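Local coordinates for protein putative phosphosugar isomerase (Clostridium difficile, PDB 3G68) that is a putative phosphosugar isomerase of the double-SIS type that probably binds phosphorylated sugars or related carbohydrate derivatives, at residues P54-N58 and P307-T311; N58-I62 and G166-S170; L156-Q160 and Y173-I177. All coordinates share one frame; numbering follows the deposited sequence.

In the fold
Following the chain from the N terminus, the first segments used lie at the C-terminal end of helix 43-59, which starts two contacts that share Asn58. Interaction 1 closes the longest loop, reaching from 54-58 across to 307-311 beyond the second parallel sheet, so it ties the two halves of the chain together. Interaction 2 closes a shorter loop, from the end of the same helix to the turn at 166-170. Interaction 3 is a short-range helix hairpin, 156-160 with 173-177, lying wholly within the span of interaction 1; its segments alternate along the chain with those of interaction 2. The three meet in space: Tyr309 is hydrogen-bonded to Glu176, and Leu59 packs against the backbone of helix 145-165.

Interaction 1 of 3, residues P54-N58 and P307-T311; sequences PYLQN and PYYQT
Tyr55, near the end of helix 43-59, sets its ring against both Tyr308 and Tyr309, and these three tyrosines make most of the contact. The backbones come nearest at Tyr55 and Tyr308, whose CA atoms are 6.2 Å apart. With CG anti to the backbone N (chi1 174°), the Tyr55 ring leaves the helix and turns its edge to the face of Tyr308: a T-shaped pair with centroids 5.4 Å apart and planes at 68°. CD1 of Tyr55 does the touching, 3.5 Å from CG of Tyr308. Farther out, Tyr55 meets Tyr309 obliquely, with CE1 of one ring 3.6 Å from CE1 of the other. The phenol ends are joined as well, for Tyr55 OH donates a hydrogen bond of 2.8 Å to Tyr309 OH. That second hydroxyl is also hydrogen-bonded to Glu176 on helix 170-184, so two hydrogen bonds in a row link helix, loop and helix, which probably helps fix both rings. Tyr308 reaches obliquely across the helix until its OH lies 3.3 Å from CG of Asn58, a packing contact, with no hydrogen bond, at the exposed Asn58. Met155 of helix 145-165 touches both Tyr55 and Tyr309 and backs the buried side. The result is an aromatic cluster at the junction of the two halves of a double-SIS protein, where a helix flanking the first parallel sheet receives the loop that follows the second.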
loop_
_atom_site.group_PDB
_atom_site.type_symbol
_atom_site.label_atom_id
_atom_site.label_comp_id
_atom_site.label_asym_id
_atom_site.label_seq_id
_atom_site.Cartn_x
_atom_site.Cartn_y
_atom_site.Cartn_z
ATOM N N PRO B 54 -6.893 28.008 -45.900
ATOM C CA PRO B 54 -5.874 27.018 -46.263
ATOM C C PRO B 54 -6.137 25.639 -45.656
ATOM O O PRO B 54 -6.065 24.629 -46.356
ATOM C CB PRO B 54 -4.573 27.617 -45.728
ATOM C CG PRO B 54 -4.818 29.091 -45.697
ATOM C CD PRO B 54 -6.272 29.189 -45.264
ATOM N N TYR B 55 -6.466 25.602 -44.372
ATOM C CA TYR B 55 -6.768 24.331 -43.700
ATOM C C TYR B 55 -7.832 23.581 -44.437
ATOM O O TYR B 55 -7.690 22.380 -44.700
ATOM C CB TYR B 55 -7.240 24.607 -42.272
ATOM C CG TYR B 55 -7.736 23.412 -41.471
ATOM C CD1 TYR B 55 -6.846 22.537 -40.872
ATOM C CD2 TYR B 55 -9.103 23.212 -41.253
ATOM C CE1 TYR B 55 -7.303 21.450 -40.132
ATOM C CE2 TYR B 55 -9.556 22.143 -40.482
ATOM C CZ TYR B 55 -8.648 21.281 -39.914
ATOM O OH TYR B 55 -9.078 20.216 -39.130
ATOM N N LEU B 56 -8.887 24.303 -44.797
ATOM C CA LEU B 56 -10.015 23.716 -45.457
ATOM C C LEU B 56 -9.681 23.217 -46.850
ATOM O O LEU B 56 -10.133 22.133 -47.244
ATOM C CB LEU B 56 -11.168 24.692 -45.511
ATOM C CG LEU B 56 -11.831 24.931 -44.161
ATOM C CD1 LEU B 56 -12.913 26.022 -44.344
ATOM C CD2 LEU B 56 -12.396 23.631 -43.608
ATOM N N GLN B 57 -8.893 24.010 -47.576
ATOM C CA GLN B 57 -8.453 23.627 -48.918
ATOM C C GLN B 57 -7.630 22.328 -48.850
ATOM O O GLN B 57 -7.742 21.475 -49.720
ATOM C CB GLN B 57 -7.649 24.762 -49.558
ATOM C CG GLN B 57 -7.283 24.556 -51.047
ATOM C CD GLN B 57 -8.476 24.550 -52.020
ATOM O OE1 GLN B 57 -9.592 24.942 -51.688
ATOM N NE2 GLN B 57 -8.213 24.143 -53.245
ATOM N N ASN B 58 -6.792 22.207 -47.823
ATOM C CA ASN B 58 -6.016 21.004 -47.586
ATOM C C ASN B 58 -6.909 19.807 -47.202
ATOM O O ASN B 58 -6.735 18.716 -47.728
ATOM C CB ASN B 58 -4.993 21.264 -46.497
ATOM C CG ASN B 58 -4.104 20.090 -46.234
ATOM O OD1 ASN B 58 -4.352 19.312 -45.300
ATOM N ND2 ASN B 58 -3.080 19.922 -47.058
ATOM N N PRO B 307 0.901 23.734 -38.459
ATOM C CA PRO B 307 0.714 25.012 -39.145
ATOM C C PRO B 307 -0.708 25.550 -39.153
ATOM O O PRO B 307 -0.897 26.727 -39.449
ATOM C CB PRO B 307 1.177 24.717 -40.575
ATOM C CG PRO B 307 1.003 23.275 -40.728
ATOM C CD PRO B 307 1.262 22.661 -39.411
ATOM N N TYR B 308 -1.681 24.702 -38.844
ATOM C CA TYR B 308 -3.066 25.087 -38.815
ATOM C C TYR B 308 -3.532 25.377 -37.392
ATOM O O TYR B 308 -4.133 26.417 -37.144
ATOM C CB TYR B 308 -3.939 23.999 -39.418
ATOM C CG TYR B 308 -3.481 23.544 -40.788
ATOM C CD1 TYR B 308 -3.537 24.410 -41.874
ATOM C CD2 TYR B 308 -3.010 22.235 -40.999
ATOM C CE1 TYR B 308 -3.123 24.013 -43.133
ATOM C CE2 TYR B 308 -2.582 21.827 -42.267
ATOM C CZ TYR B 308 -2.660 22.720 -43.333
ATOM O OH TYR B 308 -2.261 22.345 -44.601
ATOM N N TYR B 309 -3.228 24.490 -36.456
ATOM C CA TYR B 309 -3.771 24.644 -35.083
ATOM C C TYR B 309 -3.078 25.680 -34.201
ATOM O O TYR B 309 -3.637 26.107 -33.172
ATOM C CB TYR B 309 -3.926 23.271 -34.369
ATOM C CG TYR B 309 -4.727 22.272 -35.195
ATOM C CD1 TYR B 309 -5.900 22.649 -35.849
ATOM C CD2 TYR B 309 -4.299 20.946 -35.333
ATOM C CE1 TYR B 309 -6.625 21.728 -36.631
ATOM C CE2 TYR B 309 -5.023 20.041 -36.071
ATOM C CZ TYR B 309 -6.173 20.433 -36.729
ATOM O OH TYR B 309 -6.883 19.535 -37.488
ATOM N N GLN B 310 -1.901 26.122 -34.620
ATOM C CA GLN B 310 -1.199 27.233 -33.947
ATOM C C GLN B 310 -2.049 28.490 -33.939
ATOM O O GLN B 310 -1.786 29.400 -33.146
ATOM C CB GLN B 310 0.157 27.521 -34.616
ATOM C CG GLN B 310 0.040 28.043 -36.061
ATOM C CD GLN B 310 1.388 28.326 -36.722
ATOM O OE1 GLN B 310 2.398 28.551 -36.067
ATOM N NE2 GLN B 310 1.393 28.305 -38.034
ATOM N N THR B 311 -3.035 28.569 -34.830
ATOM C CA THR B 311 -3.947 29.704 -34.884
ATOM C C THR B 311 -4.668 29.932 -33.537
ATOM O O THR B 311 -5.093 31.018 -33.243
ATOM C CB THR B 311 -4.980 29.580 -36.043
ATOM O OG1 THR B 311 -5.643 30.841 -36.238
ATOM C CG2 THR B 311 -6.010 28.479 -35.750
#

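Interaction 2 of 3, residues N58-I62 and G166-S170; sequences NLLDI and GIISS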
loop_
_atom_site.group_PDB
_atom_site.type_symbol
_atom_site.label_atom_id
_atom_site.label_comp_id
_atom_site.label_asym_id
_atom_site.label_seq_id
_atom_site.Cartn_x
_atom_site.Cartn_y
_atom_site.Cartn_z
ATOM N N ASN B 58 -6.792 22.207 -47.823
ATOM C CA ASN B 58 -6.016 21.004 -47.586
ATOM C C ASN B 58 -6.909 19.807 -47.202
ATOM O O ASN B 58 -6.735 18.716 -47.728
ATOM C CB ASN B 58 -4.993 21.264 -46.497
ATOM C CG ASN B 58 -4.104 20.090 -46.234
ATOM O OD1 ASN B 58 -4.352 19.312 -45.300
ATOM N ND2 ASN B 58 -3.080 19.922 -47.058
ATOM N N LEU B 59 -7.901 20.027 -46.345
ATOM C CA LEU B 59 -8.776 18.945 -45.855
ATOM C C LEU B 59 -9.766 18.406 -46.885
ATOM O O LEU B 59 -9.868 17.196 -47.076
ATOM C CB LEU B 59 -9.553 19.427 -44.620
ATOM C CG LEU B 59 -10.438 18.460 -43.831
ATOM C CD1 LEU B 59 -9.650 17.249 -43.348
ATOM C CD2 LEU B 59 -11.080 19.177 -42.670
ATOM N N LEU B 60 -10.486 19.305 -47.550
ATOM C CA LEU B 60 -11.548 18.928 -48.472
ATOM C C LEU B 60 -11.102 18.702 -49.931
ATOM O O LEU B 60 -9.945 19.007 -50.308
ATOM C CB LEU B 60 -12.656 19.984 -48.414
ATOM C CG LEU B 60 -13.257 20.258 -47.040
ATOM C CD1 LEU B 60 -14.232 21.381 -47.134
ATOM C CD2 LEU B 60 -13.930 18.947 -46.513
ATOM N N ASP B 61 -12.057 18.174 -50.713
ATOM C CA ASP B 61 -11.924 17.870 -52.150
ATOM C C ASP B 61 -12.681 18.802 -53.069
ATOM O O ASP B 61 -12.965 18.452 -54.220
ATOM C CB ASP B 61 -12.512 16.481 -52.405
ATOM C CG ASP B 61 -11.743 15.424 -51.777
ATOM O OD1 ASP B 61 -10.565 15.715 -51.454
ATOM O OD2 ASP B 61 -12.300 14.309 -51.645
ATOM N N ILE B 62 -13.052 19.964 -52.573
ATOM C CA ILE B 62 -13.802 20.921 -53.335
ATOM C C ILE B 62 -13.061 22.227 -53.114
ATOM O O ILE B 62 -12.395 22.396 -52.085
ATOM C CB ILE B 62 -15.300 21.006 -52.865
ATOM C CG1 ILE B 62 -15.437 21.271 -51.362
ATOM C CG2 ILE B 62 -16.056 19.704 -53.188
ATOM C CD1 ILE B 62 -16.804 21.732 -50.974
ATOM N N GLY B 166 -16.205 10.678 -46.487
ATOM C CA GLY B 166 -15.187 9.637 -46.543
ATOM C C GLY B 166 -13.743 10.039 -46.764
ATOM O O GLY B 166 -12.893 9.170 -46.941
ATOM N N ILE B 167 -13.438 11.335 -46.720
ATOM C CA ILE B 167 -12.052 11.800 -46.914
ATOM C C ILE B 167 -11.176 11.372 -45.732
ATOM O O ILE B 167 -9.984 11.065 -45.904
ATOM C CB ILE B 167 -11.965 13.345 -47.069
ATOM C CG1 ILE B 167 -12.805 13.831 -48.252
ATOM C CG2 ILE B 167 -10.509 13.790 -47.271
ATOM C CD1 ILE B 167 -12.874 15.363 -48.350
ATOM N N ILE B 168 -11.781 11.377 -44.538
ATOM C CA ILE B 168 -11.111 10.968 -43.316
ATOM C C ILE B 168 -11.945 9.920 -42.605
ATOM O O ILE B 168 -13.170 9.918 -42.703
ATOM C CB ILE B 168 -10.798 12.169 -42.376
ATOM C CG1 ILE B 168 -12.071 12.829 -41.819
ATOM C CG2 ILE B 168 -9.961 13.227 -43.116
ATOM C CD1 ILE B 168 -11.784 14.013 -40.878
ATOM N N SER B 169 -11.275 9.045 -41.869
ATOM C CA SER B 169 -11.937 8.022 -41.068
ATOM C C SER B 169 -12.491 8.640 -39.792
ATOM O O SER B 169 -12.193 9.792 -39.451
ATOM C CB SER B 169 -10.956 6.929 -40.645
ATOM O OG SER B 169 -9.971 7.435 -39.760
ATOM N N SER B 170 -13.267 7.853 -39.069
ATOM C CA SER B 170 -13.786 8.313 -37.783
ATOM C C SER B 170 -12.649 8.528 -36.795
ATOM O O SER B 170 -12.715 9.490 -36.028
ATOM C CB SER B 170 -14.835 7.357 -37.199
ATOM O OG SER B 170 -15.982 7.401 -38.030
#
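Leu60 and Ile167 bring the two backbones nearest, with CA atoms 7.3 Å apart, where one chain is just leaving helix 43-59 and the other is turning from helix 145-165 into helix 170-184; no hydrogen bond crosses. Ile167 does most of the work and spreads its branches over three residues. Its CG2, anti to the backbone N, rests 3.5 Å from the carbonyl O of Leu59, while CD1 reaches 3.8 Å from CA of Leu60. Asp61 comes from the opposite direction and lays its carboxylate against the same isoleucine arm, OD2 lying 3.5 Å from CG1 of Ile167. The turn that presents Ile167 is a compact helix-to-helix link: Gly166, at positive phi, ends the first helix in a Schellman motif, and Ser169 is the N-cap of the next, its OG bonded to the N of Lys172. Between them Ile168 points toward helix 43-59 and meets Leu59 at about a right angle, Ile168 CG2 lying 4.0 Å from Leu59 CD1. Both of these residues also touch Leu159 of helix 145-165, so this side of the contact merges into the helix packing. The CB of Leu60 points away from Ile167, and its side chain packs on Ile161 of helix 145-165 and Ile37 of strand 36-40, yet CD2 still comes within 4.2 Å of Ile167 CD1.

Interaction 3 of 3, residues L156-Q160 and Y173-I177; sequences LLGLQ and YNEEI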
loop_
_atom_site.group_PDB
_atom_site.type_symbol
_atom_site.label_atom_id
_atom_site.label_comp_id
_atom_site.label_asym_id
_atom_site.label_seq_id
_atom_site.Cartn_x
_atom_site.Cartn_y
_atom_site.Cartn_z
ATOM N N LEU B 156 -14.498 22.872 -37.877
ATOM C CA LEU B 156 -15.424 21.783 -37.559
ATOM C C LEU B 156 -16.288 21.449 -38.777
ATOM O O LEU B 156 -16.412 20.262 -39.119
ATOM C CB LEU B 156 -16.263 22.118 -36.335
ATOM C CG LEU B 156 -15.404 22.073 -35.059
ATOM C CD1 LEU B 156 -16.159 22.620 -33.885
ATOM C CD2 LEU B 156 -14.898 20.642 -34.782
ATOM N N LEU B 157 -16.812 22.474 -39.450
ATOM C CA LEU B 157 -17.569 22.290 -40.709
ATOM C C LEU B 157 -16.790 21.393 -41.663
ATOM O O LEU B 157 -17.353 20.426 -42.210
ATOM C CB LEU B 157 -17.886 23.615 -41.405
ATOM C CG LEU B 157 -18.531 23.565 -42.819
ATOM C CD1 LEU B 157 -19.925 22.889 -42.759
ATOM C CD2 LEU B 157 -18.580 24.981 -43.439
ATOM N N GLY B 158 -15.513 21.730 -41.865
ATOM C CA GLY B 158 -14.607 20.959 -42.717
ATOM C C GLY B 158 -14.489 19.518 -42.265
ATOM O O GLY B 158 -14.741 18.596 -43.031
ATOM N N LEU B 159 -14.127 19.330 -41.006
ATOM C CA LEU B 159 -13.957 18.000 -40.425
ATOM C C LEU B 159 -15.207 17.104 -40.527
ATOM O O LEU B 159 -15.105 15.905 -40.795
ATOM C CB LEU B 159 -13.487 18.137 -38.960
ATOM C CG LEU B 159 -12.015 18.562 -38.780
ATOM C CD1 LEU B 159 -11.688 18.939 -37.301
ATOM C CD2 LEU B 159 -11.083 17.432 -39.269
ATOM N N GLN B 160 -16.362 17.703 -40.283
ATOM C CA GLN B 160 -17.673 17.049 -40.329
ATOM C C GLN B 160 -18.029 16.627 -41.747
ATOM O O GLN B 160 -18.554 15.533 -41.960
ATOM C CB GLN B 160 -18.737 17.989 -39.754
ATOM C CG GLN B 160 -18.651 18.150 -38.205
ATOM C CD GLN B 160 -19.482 17.120 -37.456
ATOM O OE1 GLN B 160 -20.548 16.740 -37.914
ATOM N NE2 GLN B 160 -19.017 16.704 -36.267
ATOM N N TYR B 173 -10.847 11.806 -37.679
ATOM C CA TYR B 173 -11.660 12.913 -37.148
ATOM C C TYR B 173 -11.327 13.091 -35.659
ATOM O O TYR B 173 -10.946 14.160 -35.233
ATOM C CB TYR B 173 -13.165 12.645 -37.327
ATOM C CG TYR B 173 -14.063 13.720 -36.728
ATOM C CD1 TYR B 173 -14.423 13.685 -35.386
ATOM C CD2 TYR B 173 -14.538 14.769 -37.498
ATOM C CE1 TYR B 173 -15.226 14.677 -34.828
ATOM C CE2 TYR B 173 -15.353 15.760 -36.943
ATOM C CZ TYR B 173 -15.679 15.706 -35.604
ATOM O OH TYR B 173 -16.477 16.697 -35.050
ATOM N N ASN B 174 -11.480 12.037 -34.872
ATOM C CA ASN B 174 -11.157 12.075 -33.445
ATOM C C ASN B 174 -9.719 12.578 -33.147
ATOM O O ASN B 174 -9.482 13.344 -32.227
ATOM C CB ASN B 174 -11.312 10.667 -32.850
ATOM C CG ASN B 174 -11.058 10.651 -31.367
ATOM O OD1 ASN B 174 -10.004 10.201 -30.906
ATOM N ND2 ASN B 174 -11.988 11.211 -30.619
ATOM N N GLU B 175 -8.755 12.116 -33.912
ATOM C CA GLU B 175 -7.379 12.559 -33.729
ATOM C C GLU B 175 -7.231 14.081 -33.945
ATOM O O GLU B 175 -6.509 14.744 -33.202
ATOM C CB GLU B 175 -6.471 11.857 -34.703
ATOM C CG GLU B 175 -5.022 12.272 -34.599
ATOM C CD GLU B 175 -4.089 11.472 -35.490
ATOM O OE1 GLU B 175 -4.559 10.632 -36.285
ATOM O OE2 GLU B 175 -2.861 11.714 -35.400
ATOM N N GLU B 176 -7.864 14.597 -35.004
ATOM C CA GLU B 176 -7.833 16.041 -35.289
ATOM C C GLU B 176 -8.548 16.845 -34.200
ATOM O O GLU B 176 -8.040 17.893 -33.781
ATOM C CB GLU B 176 -8.368 16.355 -36.677
ATOM C CG GLU B 176 -7.515 15.768 -37.799
ATOM C CD GLU B 176 -6.025 16.085 -37.702
ATOM O OE1 GLU B 176 -5.659 17.265 -37.564
ATOM O OE2 GLU B 176 -5.206 15.153 -37.804
ATOM N N ILE B 177 -9.687 16.353 -33.716
ATOM C CA ILE B 177 -10.335 17.031 -32.576
ATOM C C ILE B 177 -9.378 17.100 -31.382
ATOM O O ILE B 177 -9.273 18.132 -30.738
ATOM C CB ILE B 177 -11.619 16.340 -32.140
ATOM C CG1 ILE B 177 -12.685 16.447 -33.245
ATOM C CG2 ILE B 177 -12.115 16.932 -30.819
ATOM C CD1 ILE B 177 -13.012 17.835 -33.691
#
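Leu159 and Tyr173 form the tight end of this contact between two successive antiparallel helices, whose segment axes approach to 11.0 Å with their directions at 163°. Here the CA atoms of Leu159 and Tyr173 are 6.5 Å apart, against 8.6 Å for those of Leu156 and Ile177 at the wider end. The Tyr173 ring, its CG anti to the backbone N, leans across to the facing helix and sets one edge against the Leu159 backbone. CE2 of Tyr173 presses on CB of Leu159 at 3.6 Å, and CD2 of the same tyrosine lies 3.5 Å from the Leu159 carbonyl O, near the ring plane. Beyond the ring, Gln160 bends at its second torsion so that NE2 gives a 2.8 Å hydrogen bond to Tyr173 OH. The N-H...O angle is 149°, and the hydroxyl lies close to the plane of the amide, which stands nearly upright to the ring. NE2 is also bonded to Asp23 OD1, which helps fix the amide's rotation. The wider end is held by methyl groups: Leu156 CD2 meets Ile177 CD1 at 3.6 Å. Along the flank, Leu159 CD2 touches CB of Glu176 at 3.9 Å, but the Glu176 carboxylate turns off to a hydrogen bond with Tyr309 and salt bridges with Lys172 and Lys179. Even this looser part has no solvent side, since every residue that touches is buried. Helix 43-59 packs Tyr55 and Leu59 onto Leu159, helix 4-20 supplies Ile18 and Ile19 to Leu156 and Ile177, and Glu17 of the second subunit packs on Ile177 from outside the chain.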